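Cyanophycinase-like exopeptidase (actinobacterium SCGC AAA027-L06, PDB 6NQC) probably hydrolyses peptide bonds as a serine exopeptidase of family S51, the family to which cyanophycinases belong. Local coordinates at residues Ile23-Leu28 / Gly147-Gly152; Ser44-Gly49 / Asp113-Tyr118; Pro56-Ile61 / Gln82-Leu87. All blocks are in the same frame, centred on the assembly; numbering follows the deposited sequence.

All three contacts are buried and belong to the layered alpha/beta core built on one mixed sheet, but they use different chemistry. Interaction 1 lies within the sheet, joining neighbouring parallel strands through backbone hydrogen bonds and one bridging water. Interactions 2 and 3 set a helix on the sheet mainly through side chains, aliphatic in interaction 2, with a close Gly49-Ala115 backbone approach, and a phenylalanine ring in interaction 3. Interactions 1 and 2 touch through Ser149 and Ser25, whose hydroxyls meet helix 39-51; interactions 2 and 3 lie on adjacent strands, joined by backbone hydrogen bonds and by Leu116 packing on Phe58. Interaction 3, about 15 Å from interaction 1 between centres, is farthest from the chain's centre.

Interaction 1 (Ile23-Leu28 / Gly147-Gly152)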
loop_
_atom_site.group_PDB
_atom_site.type_symbol
_atom_site.label_atom_id
_atom_site.label_comp_id
_atom_site.label_asym_id
_atom_site.label_seq_id
_atom_site.Cartn_x
_atom_site.Cartn_y
_atom_site.Cartn_z
ATOM N N ILE A 23 4.678 15.577 4.038
ATOM C CA ILE A 23 4.116 14.380 3.435
ATOM C C ILE A 23 3.998 13.293 4.517
ATOM O O ILE A 23 4.903 13.112 5.347
ATOM C CB ILE A 23 4.999 13.930 2.261
ATOM C CG1 ILE A 23 4.959 14.960 1.132
ATOM C CG2 ILE A 23 4.533 12.606 1.718
ATOM C CD1 ILE A 23 6.023 14.752 0.079
ATOM N N GLY A 24 2.901 12.526 4.466
ATOM C CA GLY A 24 2.624 11.508 5.440
ATOM C C GLY A 24 3.515 10.281 5.297
ATOM O O GLY A 24 4.231 10.060 4.315
ATOM N N SER A 25 3.453 9.442 6.313
ATOM C CA SER A 25 4.191 8.185 6.272
ATOM C C SER A 25 3.656 7.303 5.143
ATOM O O SER A 25 2.453 7.283 4.855
ATOM C CB SER A 25 4.059 7.431 7.592
ATOM O OG SER A 25 4.654 8.211 8.631
ATOM N N LEU A 26 4.560 6.546 4.540
ATOM C CA LEU A 26 4.259 5.659 3.421
ATOM C C LEU A 26 4.713 4.252 3.787
ATOM O O LEU A 26 5.914 4.017 3.992
ATOM C CB LEU A 26 4.959 6.135 2.149
ATOM C CG LEU A 26 4.511 5.458 0.845
ATOM C CD1 LEU A 26 3.045 5.584 0.636
ATOM C CD2 LEU A 26 5.268 6.149 -0.283
ATOM N N GLY A 27 3.769 3.317 3.818
ATOM C CA GLY A 27 4.034 1.935 4.170
ATOM C C GLY A 27 3.851 0.987 2.988
ATOM O O GLY A 27 2.817 0.988 2.322
ATOM N N LEU A 28 4.860 0.158 2.774
ATOM C CA LEU A 28 4.824 -0.931 1.790
ATOM C C LEU A 28 4.851 -2.261 2.524
ATOM O O LEU A 28 5.833 -2.579 3.212
ATOM C CB LEU A 28 6.019 -0.816 0.836
ATOM C CG LEU A 28 6.321 0.587 0.312
ATOM C CD1 LEU A 28 7.611 0.630 -0.462
ATOM C CD2 LEU A 28 5.154 1.051 -0.533
ATOM N N GLY A 147 -0.112 15.023 5.135
ATOM C CA GLY A 147 0.345 14.441 6.386
ATOM C C GLY A 147 -0.302 13.135 6.782
ATOM O O GLY A 147 0.136 12.514 7.780
ATOM N N GLY A 148 -1.341 12.692 6.082
ATOM C CA GLY A 148 -1.960 11.425 6.399
ATOM C C GLY A 148 -1.114 10.252 5.925
ATOM O O GLY A 148 -0.481 10.301 4.867
ATOM N N SER A 149 -1.069 9.208 6.756
ATOM C CA SER A 149 -0.331 8.007 6.400
ATOM C C SER A 149 -1.058 7.249 5.282
ATOM O O SER A 149 -2.287 7.217 5.199
ATOM C CB SER A 149 -0.176 7.089 7.613
ATOM O OG SER A 149 0.711 7.680 8.537
ATOM N N LEU A 150 -0.268 6.597 4.428
ATOM C CA LEU A 150 -0.784 5.798 3.329
ATOM C C LEU A 150 0.029 4.512 3.246
ATOM O O LEU A 150 1.268 4.547 3.317
ATOM C CB LEU A 150 -0.702 6.563 2.005
ATOM C CG LEU A 150 -1.146 5.860 0.719
ATOM C CD1 LEU A 150 -2.647 5.654 0.790
ATOM C CD2 LEU A 150 -0.849 6.724 -0.483
ATOM N N ALA A 151 -0.673 3.380 3.137
ATOM C CA ALA A 151 -0.038 2.077 3.091
ATOM C C ALA A 151 -0.782 1.196 2.105
ATOM O O ALA A 151 -1.973 1.387 1.847
ATOM C CB ALA A 151 0.008 1.428 4.500
ATOM N N GLY A 152 -0.057 0.245 1.546
ATOM C CA GLY A 152 -0.636 -0.769 0.700
ATOM C C GLY A 152 0.024 -2.102 0.946
ATOM O O GLY A 152 1.244 -2.199 1.155
HETATM O O HOH W 1 1.676 10.269 8.324
#
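Strands 26-28 and 149-152 run parallel, 12° apart, with Leu26 beside Leu150 and Gly27 beside Ala151. Leu150 N donates to Ser25 O (2.8 Å), Gly27 N to Leu150 O (2.8 Å) and Gly152 N to Gly27 O (3.1 Å), the alternating ladder of a parallel pair. Ahead of these bonds in sequence the two segments close in until Gly24 CA sets a C-H against Gly148 O at 3.4 Å, an approach that a residue without a side chain permits. There a water takes the N-H of Ser25 and donates to Gly147 O and Ser149 OG, extending the polar link beyond the Ser25 end of the ladder. Leu26 and Leu150 lie side by side on one face; with CG anti to the backbone N (chi1 -168°), Leu26 brings CD1 to 4.1 Å from Leu150 CB. On the other face Ala151 CB rests 3.6 Å from Gly27 O. Gly147, at positive phi, ends helix 135-145 in a Schellman motif, and Gly152 leads into what looks like a nucleophile elbow. Helix 39-51 covers the Ala151 face, receiving the serine hydroxyls at Leu45 O and Asp48, whereas Ile140 of helix 135-145 packs against Leu150, and strands 116-119 and 221-225 flank the pair.

Interaction 2 (Ser44-Gly49 / Asp113-Tyr118); sequences SLIEDG and DAALIY
Leu116 reaches from its strand into the side of helix 39-51 and meets Leu45 and Ile46 with different branches. Its CD1 lies 4.0 Å from Leu45 CD1 and also faces Leu45 CB, while its CD2 packs 3.7 Å from Ile46 CG1. The Leu45 side chain passes Leu116 at a slant; that of Ile46 crosses it at about a right angle, bringing CG1 near Leu116 CB as well. An extended first torsion (chi1 169°) sends the Leu116 fork out toward the helix, so that CD1 goes to Leu45 and CD2 mainly to Ile46, though CD2 also nears Leu45 CB.

One residue earlier, the methyl of Ala115 fits against helix backbone: Ala115 CB is 3.5 Å from Ile46 O and 4.1 Å from Ile46 CG2. Gly49 and Ala115 are the closest CA pair of the two segments, with Gly49 CA 4.0 Å from Ala115 CA and 3.6 Å from Ala115 O. Glycine suits this point, since a side chain on it would run into that carbonyl, and alanine opposite keeps the bulk small.

In the next shell, Phe58 of the adjacent strand touches both Ile46 and Leu116, and Ala151 of strand 149-153 touches Leu45, so these side chains join an apolar layer that includes Phe58 and Ala151. The strand itself is fixed by backbone bonds of Leu116 to Ile57 and Leu59 and of Ile117 to Ser149. On the helix, Asp48 forms a salt bridge with Arg226.

The side-chain part of the contact is thus apolar, and tight backbone packing completes it: the branched chains interlock, Ala115 and Gly49 allow the close backbone approach, and the directional bonds lie at the margin.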
loop_
_atom_site.group_PDB
_atom_site.type_symbol
_atom_site.label_atom_id
_atom_site.label_comp_id
_atom_site.label_asym_id
_atom_site.label_seq_id
_atom_site.Cartn_x
_atom_site.Cartn_y
_atom_site.Cartn_z
ATOM N N SER A 44 1.219 2.663 14.604
ATOM C CA SER A 44 2.193 3.738 14.440
ATOM C C SER A 44 1.867 4.624 13.237
ATOM O O SER A 44 2.114 5.834 13.266
ATOM C CB SER A 44 3.606 3.149 14.302
ATOM O OG SER A 44 3.798 2.439 13.071
ATOM N N LEU A 45 1.359 4.032 12.147
ATOM C CA LEU A 45 0.961 4.819 10.987
ATOM C C LEU A 45 -0.212 5.728 11.322
ATOM O O LEU A 45 -0.290 6.864 10.823
ATOM C CB LEU A 45 0.569 3.894 9.835
ATOM C CG LEU A 45 1.669 3.071 9.178
ATOM C CD1 LEU A 45 1.089 2.109 8.112
ATOM C CD2 LEU A 45 2.678 4.005 8.543
ATOM N N ILE A 46 -1.154 5.237 12.144
ATOM C CA ILE A 46 -2.276 6.073 12.546
ATOM C C ILE A 46 -1.783 7.210 13.422
ATOM O O ILE A 46 -2.188 8.375 13.253
ATOM C CB ILE A 46 -3.340 5.249 13.280
ATOM C CG1 ILE A 46 -3.937 4.245 12.324
ATOM C CG2 ILE A 46 -4.405 6.170 13.886
ATOM C CD1 ILE A 46 -4.629 3.096 13.022
ATOM N N GLU A 47 -0.866 6.890 14.340
ATOM C CA GLU A 47 -0.255 7.903 15.199
ATOM C C GLU A 47 0.493 8.955 14.389
ATOM O O GLU A 47 0.412 10.143 14.696
ATOM C CB GLU A 47 0.686 7.214 16.182
ATOM C CG GLU A 47 -0.033 6.402 17.220
ATOM C CD GLU A 47 0.925 5.640 18.137
ATOM O OE1 GLU A 47 2.023 5.241 17.691
ATOM O OE2 GLU A 47 0.565 5.454 19.313
ATOM N N ASP A 48 1.199 8.536 13.327
ATOM C CA ASP A 48 1.887 9.489 12.482
ATOM C C ASP A 48 0.917 10.512 11.889
ATOM O O ASP A 48 1.206 11.718 11.843
ATOM C CB ASP A 48 2.621 8.745 11.364
ATOM C CG ASP A 48 3.873 7.966 11.860
ATOM O OD1 ASP A 48 4.345 8.187 12.992
ATOM O OD2 ASP A 48 4.409 7.138 11.081
ATOM N N GLY A 49 -0.226 10.049 11.386
ATOM C CA GLY A 49 -1.170 10.966 10.766
ATOM C C GLY A 49 -1.870 11.836 11.803
ATOM O O GLY A 49 -2.162 13.012 11.550
ATOM N N ASP A 113 -9.439 13.726 4.980
ATOM C CA ASP A 113 -8.926 13.926 6.355
ATOM C C ASP A 113 -8.890 12.586 7.098
ATOM O O ASP A 113 -9.786 12.249 7.877
ATOM C CB ASP A 113 -9.786 14.966 7.083
ATOM C CG ASP A 113 -9.246 15.335 8.444
ATOM O OD1 ASP A 113 -8.263 14.706 8.900
ATOM O OD2 ASP A 113 -9.831 16.254 9.047
ATOM N N ALA A 114 -7.824 11.818 6.876
ATOM C CA ALA A 114 -7.713 10.480 7.448
ATOM C C ALA A 114 -6.295 10.268 7.951
ATOM O O ALA A 114 -5.339 10.498 7.210
ATOM C CB ALA A 114 -8.127 9.417 6.417
ATOM N N ALA A 115 -6.158 9.819 9.206
ATOM C CA ALA A 115 -4.821 9.554 9.730
ATOM C C ALA A 115 -4.117 8.429 8.963
ATOM O O ALA A 115 -2.888 8.468 8.759
ATOM C CB ALA A 115 -4.862 9.189 11.202
ATOM N N LEU A 116 -4.868 7.417 8.560
ATOM C CA LEU A 116 -4.312 6.350 7.728
ATOM C C LEU A 116 -5.307 5.936 6.655
ATOM O O LEU A 116 -6.500 5.730 6.921
ATOM C CB LEU A 116 -3.930 5.130 8.601
ATOM C CG LEU A 116 -3.575 3.803 7.940
ATOM C CD1 LEU A 116 -2.354 3.906 7.024
ATOM C CD2 LEU A 116 -3.326 2.726 8.956
ATOM N N ILE A 117 -4.797 5.789 5.434
ATOM C CA ILE A 117 -5.541 5.195 4.331
ATOM C C ILE A 117 -4.777 3.948 3.924
ATOM O O ILE A 117 -3.555 4.017 3.732
ATOM C CB ILE A 117 -5.707 6.188 3.172
ATOM C CG1 ILE A 117 -6.496 7.402 3.655
ATOM C CG2 ILE A 117 -6.380 5.544 2.007
ATOM C CD1 ILE A 117 -6.471 8.540 2.633
ATOM N N TYR A 118 -5.464 2.796 3.883
ATOM C CA TYR A 118 -4.853 1.482 3.672
ATOM C C TYR A 118 -5.480 0.798 2.462
ATOM O O TYR A 118 -6.698 0.638 2.416
ATOM C CB TYR A 118 -5.040 0.610 4.929
ATOM C CG TYR A 118 -4.014 -0.468 5.083
ATOM C CD1 TYR A 118 -4.074 -1.625 4.292
ATOM C CD2 TYR A 118 -2.955 -0.340 5.984
ATOM C CE1 TYR A 118 -3.135 -2.615 4.420
ATOM C CE2 TYR A 118 -2.000 -1.331 6.091
ATOM C CZ TYR A 118 -2.110 -2.476 5.297
ATOM O OH TYR A 118 -1.190 -3.498 5.370
#

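Interaction 3 (Pro56-Ile61 / Gln82-Leu87); sequences PIFLQI and QQADRL
A beta-alpha-beta unit, strand 57-61, helix 70-87 and strand 90-93, provides this contact: the last turns of its helix lie over the first strand, nearly antiparallel to it at 167°, with the axes of the short segments 9.8 Å apart. Phe58 carries most of the packing. Its chi1 of -169° swings the ring away from the strand's own backbone N and across the gap, where its CD2 and CE2 atoms meet three helix residues. Phe58 CD2 lies 4.1 Å from Ala84 CB, Phe58 CE2 lies 4.1 Å from Gln83 CG, and Leu87 CD1 approaches CE2 more loosely. Gln83 CG comes in at the ring edge, near its plane, whereas Ala84 and Leu87 meet the ring obliquely. Small Ala84 suits its place facing Phe58, where the CA atoms of the two residues are 6.7 Å apart, the closest such pair, and the long ring bridges the two backbones.

Glu42 of helix 39-51 also touches Phe58, so the ring sits where two helices meet on the sheet. Gln83 bends at chi2 (88°), setting CG against the ring edge while its amide turns to other partners: NE2 bonds to Glu42 and Leu35, and OE1 accepts from Arg86 NH2 at 2.7 Å. Gln60 spends its amide differently: NE2 bonds to Gly80 O of the same helix and sits 3.5 Å above the plane of the Phe58 ring, over its centre.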
loop_
_atom_site.group_PDB
_atom_site.type_symbol
_atom_site.label_atom_id
_atom_site.label_comp_id
_atom_site.label_asym_id
_atom_site.label_seq_id
_atom_site.Cartn_x
_atom_site.Cartn_y
_atom_site.Cartn_z
ATOM N N PRO A 56 -8.412 10.877 13.634
ATOM C CA PRO A 56 -7.851 9.558 14.022
ATOM C C PRO A 56 -8.662 8.375 13.494
ATOM O O PRO A 56 -9.151 7.538 14.212
ATOM C CB PRO A 56 -7.908 9.643 15.558
ATOM C CG PRO A 56 -9.186 10.438 15.826
ATOM C CD PRO A 56 -9.188 11.504 14.729
ATOM N N ILE A 57 -8.790 8.306 12.158
ATOM C CA ILE A 57 -9.525 7.195 11.548
ATOM C C ILE A 57 -8.565 6.287 10.768
ATOM O O ILE A 57 -7.542 6.732 10.244
ATOM C CB ILE A 57 -10.680 7.658 10.621
ATOM C CG1 ILE A 57 -10.165 8.654 9.593
ATOM C CG2 ILE A 57 -11.844 8.255 11.439
ATOM C CD1 ILE A 57 -11.080 8.764 8.406
ATOM N N PHE A 58 -8.925 5.003 10.717
ATOM C CA PHE A 58 -8.263 3.929 9.971
ATOM C C PHE A 58 -9.156 3.650 8.770
ATOM O O PHE A 58 -10.119 2.883 8.844
ATOM C CB PHE A 58 -8.121 2.704 10.868
ATOM C CG PHE A 58 -7.236 1.623 10.349
ATOM C CD1 PHE A 58 -6.806 1.576 9.020
ATOM C CD2 PHE A 58 -6.823 0.626 11.210
ATOM C CE1 PHE A 58 -5.996 0.534 8.589
ATOM C CE2 PHE A 58 -6.009 -0.404 10.775
ATOM C CZ PHE A 58 -5.598 -0.448 9.465
ATOM N N LEU A 59 -8.860 4.319 7.659
ATOM C CA LEU A 59 -9.684 4.253 6.468
ATOM C C LEU A 59 -9.177 3.097 5.604
ATOM O O LEU A 59 -7.981 3.008 5.314
ATOM C CB LEU A 59 -9.622 5.594 5.730
ATOM C CG LEU A 59 -10.781 5.965 4.829
ATOM C CD1 LEU A 59 -10.862 7.469 4.584
ATOM C CD2 LEU A 59 -10.573 5.231 3.507
ATOM N N GLN A 60 -10.066 2.187 5.254
ATOM C CA GLN A 60 -9.698 0.909 4.644
ATOM C C GLN A 60 -10.346 0.799 3.276
ATOM O O GLN A 60 -11.553 0.999 3.133
ATOM C CB GLN A 60 -10.110 -0.249 5.544
ATOM C CG GLN A 60 -9.413 -0.170 6.865
ATOM C CD GLN A 60 -9.983 -1.097 7.905
ATOM O OE1 GLN A 60 -10.965 -1.802 7.655
ATOM N NE2 GLN A 60 -9.335 -1.133 9.071
ATOM N N ILE A 61 -9.526 0.559 2.263
ATOM C CA ILE A 61 -9.985 0.563 0.877
ATOM C C ILE A 61 -9.714 -0.810 0.275
ATOM O O ILE A 61 -8.544 -1.227 0.096
ATOM C CB ILE A 61 -9.325 1.695 0.073
ATOM C CG1 ILE A 61 -9.701 3.041 0.693
ATOM C CG2 ILE A 61 -9.765 1.610 -1.351
ATOM C CD1 ILE A 61 -9.147 4.222 0.000
ATOM N N GLN A 82 -12.048 -5.365 13.124
ATOM C CA GLN A 82 -11.518 -5.966 14.349
ATOM C C GLN A 82 -10.102 -5.507 14.636
ATOM O O GLN A 82 -9.731 -5.346 15.799
ATOM C CB GLN A 82 -11.599 -7.496 14.253
ATOM C CG GLN A 82 -13.053 -7.976 14.167
ATOM C CD GLN A 82 -13.211 -9.488 13.956
ATOM O OE1 GLN A 82 -14.310 -10.041 14.146
ATOM N NE2 GLN A 82 -12.133 -10.146 13.536
ATOM N N GLN A 83 -9.302 -5.243 13.602
ATOM C CA GLN A 83 -7.994 -4.656 13.859
ATOM C C GLN A 83 -8.153 -3.257 14.450
ATOM O O GLN A 83 -7.524 -2.928 15.463
ATOM C CB GLN A 83 -7.146 -4.626 12.594
ATOM C CG GLN A 83 -5.771 -3.991 12.785
ATOM C CD GLN A 83 -4.731 -4.979 13.219
ATOM O OE1 GLN A 83 -4.993 -5.838 14.069
ATOM N NE2 GLN A 83 -3.534 -4.870 12.656
ATOM N N ALA A 84 -8.988 -2.428 13.825
ATOM C CA ALA A 84 -9.175 -1.060 14.305
ATOM C C ALA A 84 -9.662 -1.051 15.749
ATOM O O ALA A 84 -9.225 -0.228 16.559
ATOM C CB ALA A 84 -10.162 -0.330 13.403
ATOM N N ASP A 85 -10.564 -1.969 16.091
ATOM C CA ASP A 85 -11.030 -2.071 17.475
ATOM C C ASP A 85 -9.894 -2.434 18.432
ATOM O O ASP A 85 -9.778 -1.862 19.520
ATOM C CB ASP A 85 -12.149 -3.115 17.569
ATOM C CG ASP A 85 -13.457 -2.635 16.924
ATOM O OD1 ASP A 85 -13.587 -1.414 16.657
ATOM O OD2 ASP A 85 -14.338 -3.486 16.678
ATOM N N ARG A 86 -9.045 -3.384 18.051
ATOM C CA ARG A 86 -7.914 -3.727 18.901
ATOM C C ARG A 86 -6.991 -2.538 19.113
ATOM O O ARG A 86 -6.392 -2.402 20.174
ATOM C CB ARG A 86 -7.118 -4.897 18.297
ATOM C CG ARG A 86 -7.876 -6.220 18.269
ATOM C CD ARG A 86 -6.951 -7.411 17.991
ATOM N NE ARG A 86 -6.497 -7.429 16.611
ATOM C CZ ARG A 86 -7.170 -7.993 15.614
ATOM N NH1 ARG A 86 -8.320 -8.602 15.852
ATOM N NH2 ARG A 86 -6.680 -7.947 14.384
ATOM N N LEU A 87 -6.818 -1.688 18.089
ATOM C CA LEU A 87 -5.871 -0.591 18.225
ATOM C C LEU A 87 -6.485 0.630 18.915
ATOM O O LEU A 87 -5.742 1.486 19.393
ATOM C CB LEU A 87 -5.332 -0.163 16.857
ATOM C CG LEU A 87 -4.720 -1.296 16.059
ATOM C CD1 LEU A 87 -4.164 -0.801 14.715
ATOM C CD2 LEU A 87 -3.609 -1.934 16.849
#